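Local coordinates for uncharacterized protein Atu2129 (Agrobacterium tumefaciens, PDB 3DNH), which is of unknown function but contains a CREG-like beta-barrel domain related to the FMN-binding pyridoxamine 5'-phosphate oxidase family, at residues D34-S39 with G67-F72; K215-D220 with D225-S230. All coordinates share one frame; numbering follows the deposited sequence. Where two conformers were deposited one is given.

Interaction 1: residues D34-S39 with G67-F72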
loop_
_atom_site.group_PDB
_atom_site.type_symbol
_atom_site.label_atom_id
_atom_site.label_comp_id
_atom_site.label_asym_id
_atom_site.label_seq_id
_atom_site.Cartn_x
_atom_site.Cartn_y
_atom_site.Cartn_z
ATOM N N ASP A 34 14.457 -9.119 -2.414
ATOM C CA ASP A 34 14.787 -7.701 -2.294
ATOM C C ASP A 34 13.593 -6.897 -1.850
ATOM O O ASP A 34 13.712 -6.070 -0.956
ATOM C CB ASP A 34 15.322 -7.134 -3.607
ATOM C CG ASP A 34 16.287 -5.988 -3.384
ATOM O OD1 ASP A 34 17.230 -6.146 -2.562
ATOM O OD2 ASP A 34 16.119 -4.937 -4.045
ATOM N N VAL A 35 12.431 -7.159 -2.441
ATOM C CA VAL A 35 11.179 -6.499 -1.994
ATOM C C VAL A 35 10.875 -6.872 -0.560
ATOM O O VAL A 35 10.389 -6.041 0.245
ATOM C CB VAL A 35 9.962 -6.909 -2.879
ATOM C CG1 VAL A 35 8.668 -6.287 -2.350
ATOM C CG2 VAL A 35 10.191 -6.474 -4.326
ATOM N N LEU A 36 11.095 -8.148 -0.244
ATOM C CA LEU A 36 10.872 -8.627 1.092
ATOM C C LEU A 36 11.655 -7.809 2.125
ATOM O O LEU A 36 11.091 -7.399 3.169
ATOM C CB LEU A 36 11.231 -10.094 1.224
ATOM C CG LEU A 36 11.171 -10.728 2.615
ATOM C CD1 LEU A 36 9.766 -10.885 3.144
ATOM C CD2 LEU A 36 11.887 -12.100 2.488
ATOM N N HIS A 37 12.916 -7.557 1.823
ATOM C CA HIS A 37 13.795 -6.954 2.807
ATOM C C HIS A 37 13.767 -5.432 2.849
ATOM O O HIS A 37 14.274 -4.819 3.808
ATOM C CB HIS A 37 15.222 -7.469 2.634
ATOM C CG HIS A 37 15.434 -8.861 3.193
ATOM N ND1 HIS A 37 15.948 -9.084 4.455
ATOM C CD2 HIS A 37 15.196 -10.090 2.666
ATOM C CE1 HIS A 37 15.994 -10.391 4.694
ATOM N NE2 HIS A 37 15.550 -11.022 3.620
ATOM N N THR A 38 13.241 -4.825 1.796
ATOM C CA THR A 38 13.375 -3.390 1.636
ATOM C C THR A 38 12.024 -2.685 1.573
ATOM O O THR A 38 11.961 -1.492 1.234
ATOM C CB THR A 38 14.257 -2.996 0.401
ATOM O OG1 THR A 38 13.667 -3.511 -0.815
ATOM C CG2 THR A 38 15.700 -3.522 0.541
ATOM N N SER A 39 10.953 -3.393 1.882
ATOM C CA SER A 39 9.618 -2.733 1.928
ATOM C C SER A 39 9.200 -2.377 3.356
ATOM O O SER A 39 9.149 -3.258 4.211
ATOM C CB SER A 39 8.543 -3.604 1.223
ATOM O OG SER A 39 8.977 -3.897 -0.120
ATOM N N GLY A 67 14.432 -13.871 7.537
ATOM C CA GLY A 67 13.606 -13.237 6.512
ATOM C C GLY A 67 12.116 -13.195 6.793
ATOM O O GLY A 67 11.362 -12.676 5.962
ATOM N N THR A 68 11.696 -13.697 7.965
ATOM C CA THR A 68 10.281 -13.777 8.341
ATOM C C THR A 68 9.691 -12.392 8.651
ATOM O O THR A 68 10.192 -11.704 9.556
ATOM C CB THR A 68 10.046 -14.683 9.575
ATOM O OG1 THR A 68 10.494 -16.017 9.307
ATOM C CG2 THR A 68 8.565 -14.743 9.897
ATOM N N PRO A 69 8.628 -11.990 7.912
ATOM C CA PRO A 69 7.993 -10.724 8.219
ATOM C C PRO A 69 7.190 -10.772 9.511
ATOM O O PRO A 69 6.580 -11.797 9.846
ATOM C CB PRO A 69 7.054 -10.484 7.030
ATOM C CG PRO A 69 7.376 -11.487 6.023
ATOM C CD PRO A 69 7.944 -12.656 6.792
ATOM N N PHE A 70 7.181 -9.643 10.236
ATOM C CA PHE A 70 6.359 -9.568 11.441
ATOM C C PHE A 70 5.775 -8.174 11.494
ATOM O O PHE A 70 6.245 -7.247 10.827
ATOM C CB PHE A 70 7.150 -9.968 12.728
ATOM C CG PHE A 70 8.102 -8.893 13.253
ATOM C CD1 PHE A 70 7.685 -7.978 14.229
ATOM C CD2 PHE A 70 9.424 -8.816 12.796
ATOM C CE1 PHE A 70 8.590 -7.001 14.744
ATOM C CE2 PHE A 70 10.307 -7.857 13.279
ATOM C CZ PHE A 70 9.882 -6.938 14.257
ATOM N N PHE A 71 4.747 -8.017 12.298
ATOM C CA PHE A 71 4.068 -6.746 12.350
ATOM C C PHE A 71 3.276 -6.637 13.666
ATOM O O PHE A 71 3.106 -7.625 14.404
ATOM C CB PHE A 71 3.171 -6.550 11.110
ATOM C CG PHE A 71 2.097 -7.596 10.960
ATOM C CD1 PHE A 71 0.833 -7.404 11.525
ATOM C CD2 PHE A 71 2.338 -8.763 10.236
ATOM C CE1 PHE A 71 -0.181 -8.385 11.385
ATOM C CE2 PHE A 71 1.349 -9.738 10.084
ATOM C CZ PHE A 71 0.074 -9.543 10.663
ATOM N N PHE A 72 2.833 -5.411 13.914
ATOM C CA PHE A 72 2.097 -5.074 15.101
ATOM C C PHE A 72 0.719 -4.597 14.696
ATOM O O PHE A 72 0.553 -3.997 13.616
ATOM C CB PHE A 72 2.838 -3.974 15.875
ATOM C CG PHE A 72 1.936 -2.969 16.509
ATOM C CD1 PHE A 72 1.357 -3.216 17.751
ATOM C CD2 PHE A 72 1.667 -1.758 15.865
ATOM C CE1 PHE A 72 0.517 -2.263 18.340
ATOM C CE2 PHE A 72 0.819 -0.800 16.452
ATOM C CZ PHE A 72 0.243 -1.059 17.683
#
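With chi1 at 175°, Leu36 swings CG opposite its backbone N and brings both methyls to Gly67 O and CD1 also to Pro69, while His37, at chi1 -78°, has CG opposite its carbonyl carbon, which carries the ring end to Gly67. The two methyls of Leu36 share one carbonyl: CD2 of Leu36 lies 3.6 Å from Gly67 O, and CD1 of Leu36 is 3.7 Å from the same oxygen. CD1 of Leu36 also lies 3.8 Å from Pro69 CG, the two side chains being roughly perpendicular. NE2 of His37 comes within 4.1 Å of Gly67 CA, an oblique approach to the imidazole.

Gly67, at phi 92°, turns the chain with a positive phi and presents its bare CA to the ring. Elsewhere on the imidazole, ND1 has Asp225 as its probable hydrogen-bond partner, which would hold the ring's rotation. Leu36 and Pro69 both also touch Leu109 of strand 106-115.

All four touching residues are buried and no polar bond joins the segments, so apolar and van der Waals contact carries the junction. It seats the last turn of helix 28-38 against the turn at Gly67 and the first residue of strand 69-74, part of a closed six-stranded antiparallel barrel consistent with the split-barrel fold of the FMN-binding clan.

Interaction 2: residues K215-D220 with D225-S230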
loop_
_atom_site.group_PDB
_atom_site.type_symbol
_atom_site.label_atom_id
_atom_site.label_comp_id
_atom_site.label_asym_id
_atom_site.label_seq_id
_atom_site.Cartn_x
_atom_site.Cartn_y
_atom_site.Cartn_z
ATOM N N LYS A 215 21.496 2.949 9.577
ATOM C CA LYS A 215 21.951 1.983 10.578
ATOM C C LYS A 215 21.770 0.574 10.037
ATOM O O LYS A 215 20.809 0.319 9.315
ATOM C CB LYS A 215 21.159 2.129 11.884
ATOM C CG LYS A 215 21.471 3.439 12.711
ATOM C CD LYS A 215 22.912 3.427 13.303
ATOM C CE LYS A 215 23.343 4.784 13.912
ATOM N NZ LYS A 215 24.804 4.882 14.317
ATOM N N ILE A 216 22.706 -0.323 10.367
ATOM C CA ILE A 216 22.528 -1.757 10.167
ATOM C C ILE A 216 21.503 -2.232 11.134
ATOM O O ILE A 216 21.618 -1.955 12.338
ATOM C CB ILE A 216 23.793 -2.520 10.426
ATOM C CG1 ILE A 216 24.850 -2.088 9.405
ATOM C CG2 ILE A 216 23.541 -4.074 10.393
ATOM C CD1 ILE A 216 26.205 -2.612 9.684
ATOM N N THR A 217 20.484 -2.911 10.614
ATOM C CA THR A 217 19.427 -3.463 11.451
ATOM C C THR A 217 19.615 -4.950 11.657
ATOM O O THR A 217 19.183 -5.478 12.698
ATOM C CB THR A 217 17.993 -3.145 10.909
ATOM O OG1 THR A 217 17.852 -3.664 9.577
ATOM C CG2 THR A 217 17.788 -1.610 10.869
ATOM N N SER A 218 20.261 -5.632 10.697
ATOM C CA SER A 218 20.342 -7.055 10.724
ATOM C C SER A 218 21.419 -7.557 9.797
ATOM O O SER A 218 21.524 -7.090 8.661
ATOM C CB SER A 218 18.967 -7.661 10.337
ATOM O OG SER A 218 18.880 -9.032 10.630
ATOM N N ILE A 219 22.223 -8.521 10.284
ATOM C CA ILE A 219 23.232 -9.227 9.458
ATOM C C ILE A 219 22.820 -10.685 9.394
ATOM O O ILE A 219 22.442 -11.255 10.415
ATOM C CB ILE A 219 24.646 -9.137 10.076
ATOM C CG1 ILE A 219 25.063 -7.646 10.229
ATOM C CG2 ILE A 219 25.649 -10.001 9.268
ATOM C CD1 ILE A 219 26.242 -7.399 11.144
ATOM N N ASP A 220 22.870 -11.271 8.197
ATOM C CA ASP A 220 22.505 -12.691 8.028
ATOM C C ASP A 220 23.485 -13.350 7.044
ATOM O O ASP A 220 24.342 -12.665 6.457
ATOM C CB ASP A 220 20.991 -12.843 7.662
ATOM C CG ASP A 220 20.623 -12.173 6.323
ATOM O OD1 ASP A 220 21.136 -12.628 5.262
ATOM O OD2 ASP A 220 19.824 -11.194 6.308
ATOM N N ASP A 225 20.802 -5.928 6.284
ATOM C CA ASP A 225 19.670 -5.068 6.087
ATOM C C ASP A 225 20.042 -3.789 6.742
ATOM O O ASP A 225 20.630 -3.816 7.831
ATOM C CB ASP A 225 18.420 -5.643 6.743
ATOM C CG ASP A 225 17.745 -6.743 5.881
ATOM O OD1 ASP A 225 18.125 -6.990 4.724
ATOM O OD2 ASP A 225 16.804 -7.337 6.380
ATOM N N LEU A 226 19.676 -2.669 6.104
ATOM C CA LEU A 226 19.885 -1.313 6.675
ATOM C C LEU A 226 18.628 -0.474 6.642
ATOM O O LEU A 226 17.762 -0.690 5.789
ATOM C CB LEU A 226 21.037 -0.571 5.965
ATOM C CG LEU A 226 22.312 -1.411 5.848
ATOM C CD1 LEU A 226 22.492 -1.860 4.438
ATOM C CD2 LEU A 226 23.460 -0.570 6.347
ATOM N N ALA A 227 18.517 0.467 7.588
ATOM C CA ALA A 227 17.439 1.429 7.596
ATOM C C ALA A 227 17.924 2.864 7.848
ATOM O O ALA A 227 18.927 3.109 8.556
ATOM C CB ALA A 227 16.312 1.024 8.616
ATOM N N SER A 228 17.217 3.797 7.209
ATOM C CA SER A 228 17.294 5.224 7.522
ATOM C C SER A 228 15.874 5.622 7.840
ATOM O O SER A 228 14.996 4.760 7.893
ATOM C CB SER A 228 17.809 6.014 6.338
ATOM O OG SER A 228 16.843 6.041 5.302
ATOM N N ALA A 229 15.638 6.914 8.064
ATOM C CA ALA A 229 14.298 7.407 8.340
ATOM C C ALA A 229 13.297 7.229 7.175
ATOM O O ALA A 229 12.168 6.803 7.404
ATOM C CB ALA A 229 14.349 8.855 8.768
ATOM N N SER A 230 13.704 7.567 5.946
ATOM C CA SER A 230 12.815 7.454 4.780
ATOM C C SER A 230 12.959 6.174 3.948
ATOM O O SER A 230 12.037 5.845 3.197
ATOM C CB SER A 230 12.925 8.687 3.873
ATOM O OG SER A 230 14.226 8.818 3.315
HETATM O O HOH W 1 16.051 -2.593 7.904
#
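Lys215 opens the pairing with Ala227 as an antiparallel hydrogen-bonded pair: Lys215 N donates to Ala227 O at 2.8 Å, and Ala227 N returns a bond to Lys215 O at 2.9 Å. The lysine chain then bends at chi2, and its NZ is hydrogen-bonded to Asn194 O on helix 180-194. Lys215 O has a further neighbour, a CA-H...O contact from Leu226 CA at 3.2 Å.

Ile216 faces Leu226 in a non-hydrogen-bonded pair. Their side chains run alongside each other in the same direction, with Ile216 CG1 3.7 Å from Leu226 CD2, and both reach Leu203 of helix 199-206.

At Thr217 the register slips by one residue. Thr217 N donates to Asp225 O at 2.9 Å, and Ser218 N adds a weak bond to Asp225 O at 3.4 Å. Two successive residues thus face Asp225, the definition of a classic beta bulge. A chi1 of 58° places Thr217 OG1 between its backbone N and carbonyl carbon, where Thr217 OG1 bonds a water oxygen at 2.7 Å; that water donates weakly to Leu226 O. The methyl CG2 of Thr217 meets Ala227 CB.

Ser218 closes the ladder: Ser218 O accepts Asp225 N at 2.7 Å, with an angle of 166° at the hydrogen.

The Asp225 carboxylate takes its polar partners from outside the hairpin, OD1 from Arg234 in a salt bridge and OD2 probably from His37, and Asp220 is likewise salt-bridged to Arg234. The chemistry implies a hairpin secured by main-chain bonds, with Arg234 probably offsetting the charge of two nearby aspartates.

Interaction 1 closes before interaction 2 opens along the chain, and their centres lie about 12 Å apart. Interaction 1 is near the centre of the chain, where helix 28-38 meets the six-stranded barrel; interaction 2 belongs to the hairpin of a separate three-stranded antiparallel sheet, 215-220, 223-227 and 232-236, backed by helices 180-194 and 199-206. The two touch directly: His37 ND1 lies 2.7 Å from Asp225 OD2, a probable hydrogen bond, and His37 CE1 packs near Asp220. Through His37, which meets Gly67 in one contact and Asp225 in the other, helix 28-38 joins the barrel to the small sheet.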